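Side-chain contacts in enoyl-acyl carrier protein reductase (Uncultured bacterium, PDB 6KIA), which probably reduces the double bond of enoyl-acyl carrier protein in fatty acid synthesis, using the bound NADH as hydride donor: residues Q233-A238 with S415-P420; E274-W277 with K282-V285. One frame throughout, in Å; residues are numbered along the deposited sequence.

Interaction 1: residues Q233-A238 with S415-P420; sequences QVRYSA and SNPAGP
Arg235 reaches across to the loop at Ser415 and hands one N-H to its main chain: NH2 lies 3.1 Å from Ser415 O, with an N-H...O angle of 165°. Ser415 O sits at the edge of the guanidinium, close to its plane; relative to the Ser415 carbonyl, however, NH2 stands above the plane (41° out of it), not on a lone pair. The arginine folds back to get there. CG lies anti to the carbonyl carbon (chi1 -58°) and the chain bends at chi2, which brings the guanidinium round alongside its own strand. There the two terminal nitrogens close on a single atom, Gln233 OE1, with NH1 at 3.0 Å and NH2 at 2.9 Å, both end-on. NH1 meets that oxygen on a lone pair, whereas NH2 comes in tilted from the amide plane. NH1 also donates to Val234 O at 3.0 Å. These acceptors all lie near the guanidinium plane, and together they fix its rotation. Strand 234-240 belongs to the mainly parallel sheet of a Rossmann-type fold, and 415-420 is the connection from helix 394-413 into strand 421-423, so the arginine ties the beginning of one strand to the approach of another. NE adds a weak bond to Ser414 O. Pro417 crosses the arginine side chain at about a right angle, its CD 3.9 Å from Arg235 NE, and Ser415 OG is hydrogen-bonded to Ile15 N.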
loop_
_atom_site.group_PDB
_atom_site.type_symbol
_atom_site.label_atom_id
_atom_site.label_comp_id
_atom_site.label_asym_id
_atom_site.label_seq_id
_atom_site.Cartn_x
_atom_site.Cartn_y
_atom_site.Cartn_z
ATOM N N GLN A 233 -21.269 -4.128 14.731
ATOM C CA GLN A 233 -19.850 -3.771 14.912
ATOM C C GLN A 233 -19.319 -3.105 13.655
ATOM O O GLN A 233 -19.673 -3.490 12.541
ATOM C CB GLN A 233 -19.007 -5.011 15.219
ATOM C CG GLN A 233 -19.382 -5.710 16.518
ATOM C CD GLN A 233 -18.917 -4.948 17.737
ATOM O OE1 GLN A 233 -17.812 -4.402 17.759
ATOM N NE2 GLN A 233 -19.746 -4.934 18.778
ATOM N N VAL A 234 -18.470 -2.102 13.830
ATOM C CA VAL A 234 -17.854 -1.424 12.694
ATOM C C VAL A 234 -16.336 -1.430 12.822
ATOM O O VAL A 234 -15.785 -1.155 13.896
ATOM C CB VAL A 234 -18.364 0.024 12.573
ATOM C CG1 VAL A 234 -17.636 0.785 11.441
ATOM C CG2 VAL A 234 -19.860 0.022 12.350
ATOM N N ARG A 235 -15.665 -1.745 11.717
ATOM C CA ARG A 235 -14.217 -1.795 11.674
ATOM C C ARG A 235 -13.692 -1.005 10.466
ATOM O O ARG A 235 -14.329 -0.965 9.405
ATOM C CB ARG A 235 -13.746 -3.242 11.577
ATOM C CG ARG A 235 -14.214 -4.153 12.694
ATOM C CD ARG A 235 -13.629 -3.742 14.032
ATOM N NE ARG A 235 -13.986 -4.709 15.067
ATOM C CZ ARG A 235 -15.015 -4.557 15.893
ATOM N NH1 ARG A 235 -15.755 -3.468 15.816
ATOM N NH2 ARG A 235 -15.289 -5.486 16.799
ATOM N N TYR A 236 -12.532 -0.382 10.643
ATOM C CA TYR A 236 -11.792 0.260 9.544
ATOM C C TYR A 236 -10.408 -0.351 9.481
ATOM O O TYR A 236 -9.786 -0.557 10.523
ATOM C CB TYR A 236 -11.661 1.767 9.745
ATOM C CG TYR A 236 -12.999 2.454 9.877
ATOM C CD1 TYR A 236 -13.650 2.492 11.106
ATOM C CD2 TYR A 236 -13.628 3.027 8.775
ATOM C CE1 TYR A 236 -14.891 3.094 11.235
ATOM C CE2 TYR A 236 -14.869 3.639 8.909
ATOM C CZ TYR A 236 -15.483 3.659 10.135
ATOM O OH TYR A 236 -16.711 4.269 10.277
ATOM N N SER A 237 -9.947 -0.675 8.278
ATOM C CA SER A 237 -8.572 -1.149 8.119
ATOM C C SER A 237 -7.905 -0.276 7.066
ATOM O O SER A 237 -8.590 0.319 6.220
ATOM C CB SER A 237 -8.540 -2.621 7.703
ATOM O OG SER A 237 -9.071 -2.778 6.389
ATOM N N ALA A 238 -6.579 -0.179 7.124
ATOM C CA ALA A 238 -5.811 0.486 6.084
ATOM C C ALA A 238 -4.527 -0.297 5.900
ATOM O O ALA A 238 -4.048 -0.949 6.828
ATOM C CB ALA A 238 -5.500 1.951 6.440
ATOM N N SER A 415 -11.705 -8.506 13.467
ATOM C CA SER A 415 -12.849 -8.833 14.309
ATOM C C SER A 415 -12.595 -8.410 15.750
ATOM O O SER A 415 -13.524 -8.033 16.456
ATOM C CB SER A 415 -13.213 -10.318 14.251
ATOM O OG SER A 415 -13.908 -10.626 13.053
ATOM N N ASN A 416 -11.348 -8.484 16.191
ATOM C CA ASN A 416 -10.982 -8.074 17.549
ATOM C C ASN A 416 -9.570 -7.513 17.599
ATOM O O ASN A 416 -8.639 -8.187 18.037
ATOM C CB ASN A 416 -11.092 -9.258 18.513
ATOM C CG ASN A 416 -10.847 -8.857 19.957
ATOM O OD1 ASN A 416 -11.147 -7.733 20.359
ATOM N ND2 ASN A 416 -10.300 -9.780 20.743
ATOM N N PRO A 417 -9.400 -6.282 17.110
ATOM C CA PRO A 417 -8.045 -5.747 16.905
ATOM C C PRO A 417 -7.297 -5.359 18.183
ATOM O O PRO A 417 -7.894 -4.784 19.096
ATOM C CB PRO A 417 -8.293 -4.516 16.033
ATOM C CG PRO A 417 -9.716 -4.097 16.345
ATOM C CD PRO A 417 -10.452 -5.395 16.587
ATOM N N ALA A 418 -5.995 -5.640 18.214
ATOM C CA ALA A 418 -5.181 -5.334 19.382
ATOM C C ALA A 418 -4.924 -3.840 19.540
ATOM O O ALA A 418 -4.736 -3.360 20.655
ATOM C CB ALA A 418 -3.867 -6.071 19.314
ATOM N N GLY A 419 -4.924 -3.096 18.436
ATOM C CA GLY A 419 -4.589 -1.690 18.511
ATOM C C GLY A 419 -4.748 -0.956 17.197
ATOM O O GLY A 419 -5.086 -1.557 16.186
ATOM N N PRO A 420 -4.488 0.351 17.208
ATOM C CA PRO A 420 -4.686 1.177 16.014
ATOM C C PRO A 420 -3.616 0.982 14.926
ATOM O O PRO A 420 -3.866 1.369 13.784
ATOM C CB PRO A 420 -4.632 2.605 16.573
ATOM C CG PRO A 420 -3.810 2.500 17.809
ATOM C CD PRO A 420 -4.111 1.154 18.390
#

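Interaction 2: residues E274-W277 with K282-V285; sequences EDAW and KATV
The last turn of helix 263-278 runs down to a short connection that leads into strand 283-287, and the backbones come nearest where the CA atoms of Trp277 and Lys282 are 5.8 Å apart. Lys282 starts out away from the helix, but a bend at chi2 (-49°) carries its end back over one face of the Trp277 indole. CD makes a CH-pi contact there, 4.3 Å from the centroid of the six-membered ring. NZ continues over the same face as a cation-pi partner at 4.4 Å, 24° off the ring normal. A water bridges the pair, donating a hydrogen bond to Trp277 O at 2.9 Å and accepting one from Lys282 NZ at 3.1 Å. This is the helix-to-strand half of a Rossmann-type beta-alpha-beta crossover, linking strand 234-240 to its parallel neighbour 283-287. With CG anti to the backbone N (chi1 -171°), the indole reaches across the start of the strand, side by side with the Thr284 side chain and pointing the same way, and presents its edge to Ala283 O, 3.5 Å from CE3; that buried oxygen has no hydrogen-bond partner in the model. CZ3 also touches Thr284 OG1, itself bonded to Gly419 O. Ala276 CB meets Ala283 CB at 4.2 Å.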
loop_
_atom_site.group_PDB
_atom_site.type_symbol
_atom_site.label_atom_id
_atom_site.label_comp_id
_atom_site.label_asym_id
_atom_site.label_seq_id
_atom_site.Cartn_x
_atom_site.Cartn_y
_atom_site.Cartn_z
ATOM N N GLU A 274 -4.682 6.315 15.276
ATOM C CA GLU A 274 -4.516 6.453 16.729
ATOM C C GLU A 274 -5.531 7.442 17.320
ATOM O O GLU A 274 -6.159 7.150 18.363
ATOM C CB GLU A 274 -3.085 6.878 17.054
ATOM C CG GLU A 274 -2.071 5.812 16.686
ATOM C CD GLU A 274 -0.625 6.297 16.755
ATOM O OE1 GLU A 274 -0.380 7.497 16.526
ATOM O OE2 GLU A 274 0.261 5.466 17.044
ATOM N N ASP A 275 -5.746 8.563 16.633
ATOM C CA ASP A 275 -6.703 9.575 17.093
ATOM C C ASP A 275 -8.106 8.979 17.112
ATOM O O ASP A 275 -8.858 9.170 18.075
ATOM C CB ASP A 275 -6.732 10.815 16.192
ATOM C CG ASP A 275 -5.449 11.632 16.227
ATOM O OD1 ASP A 275 -4.707 11.565 17.228
ATOM O OD2 ASP A 275 -5.238 12.412 15.267
ATOM N N ALA A 276 -8.459 8.266 16.042
ATOM C CA ALA A 276 -9.773 7.619 15.970
ATOM C C ALA A 276 -9.956 6.569 17.072
ATOM O O ALA A 276 -11.040 6.469 17.669
ATOM C CB ALA A 276 -9.995 6.992 14.567
ATOM N N TRP A 277 -8.908 5.791 17.335
ATOM C CA TRP A 277 -8.949 4.736 18.342
ATOM C C TRP A 277 -9.222 5.313 19.728
ATOM O O TRP A 277 -9.983 4.730 20.514
ATOM C CB TRP A 277 -7.647 3.940 18.357
ATOM C CG TRP A 277 -7.659 2.699 19.205
ATOM C CD1 TRP A 277 -7.404 2.618 20.552
ATOM C CD2 TRP A 277 -7.892 1.356 18.764
ATOM N NE1 TRP A 277 -7.470 1.309 20.970
ATOM C CE2 TRP A 277 -7.760 0.511 19.893
ATOM C CE3 TRP A 277 -8.177 0.779 17.520
ATOM C CZ2 TRP A 277 -7.925 -0.880 19.820
ATOM C CZ3 TRP A 277 -8.348 -0.606 17.446
ATOM C CH2 TRP A 277 -8.213 -1.421 18.590
ATOM N N LYS A 282 -12.872 1.665 16.006
ATOM C CA LYS A 282 -11.988 0.528 15.732
ATOM C C LYS A 282 -11.327 0.646 14.352
ATOM O O LYS A 282 -11.734 -0.013 13.382
ATOM C CB LYS A 282 -12.764 -0.782 15.829
ATOM C CG LYS A 282 -13.291 -1.112 17.235
ATOM C CD LYS A 282 -12.224 -0.970 18.298
ATOM C CE LYS A 282 -12.810 -1.161 19.695
ATOM N NZ LYS A 282 -11.843 -0.764 20.765
ATOM N N ALA A 283 -10.321 1.506 14.271
ATOM C CA ALA A 283 -9.562 1.736 13.042
ATOM C C ALA A 283 -8.130 1.245 13.239
ATOM O O ALA A 283 -7.482 1.608 14.224
ATOM C CB ALA A 283 -9.592 3.224 12.676
ATOM N N THR A 284 -7.641 0.408 12.321
ATOM C CA THR A 284 -6.325 -0.180 12.448
ATOM C C THR A 284 -5.557 -0.058 11.126
ATOM O O THR A 284 -6.055 -0.448 10.060
ATOM C CB THR A 284 -6.411 -1.665 12.876
ATOM O OG1 THR A 284 -7.091 -1.769 14.149
ATOM C CG2 THR A 284 -5.010 -2.297 12.990
ATOM N N VAL A 285 -4.350 0.483 11.210
ATOM C CA VAL A 285 -3.411 0.450 10.094
ATOM C C VAL A 285 -2.563 -0.790 10.215
ATOM O O VAL A 285 -1.948 -1.031 11.257
ATOM C CB VAL A 285 -2.480 1.682 10.072
ATOM C CG1 VAL A 285 -1.396 1.518 9.000
ATOM C CG2 VAL A 285 -3.294 2.960 9.857
HETATM O O HOH W 1 -10.944 2.106 19.893
#

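In the fold
The two contacts are neighbours, their centres about 7 Å apart, and they share one sheet, in which strands 234-240 and 283-287 lie side by side. Along the chain, both segments of interaction 2 fall between 233-238 and 415-420 of interaction 1. The 415-420 loop is the direct join: Pro420 O probably bonds to Val285 N, and Pro417 packs on Trp277 and Thr284. Lys282, just ahead of Ala283, also touches Arg235 of strand 234-240. Chain far apart in sequence is thus gathered at this part of the sheet, where strand 421-423 adds itself beside 283-287. The Thr284 side chain is about 13 Å from the bound NADH, so interaction 2 is packing of the fold that does not touch the cofactor.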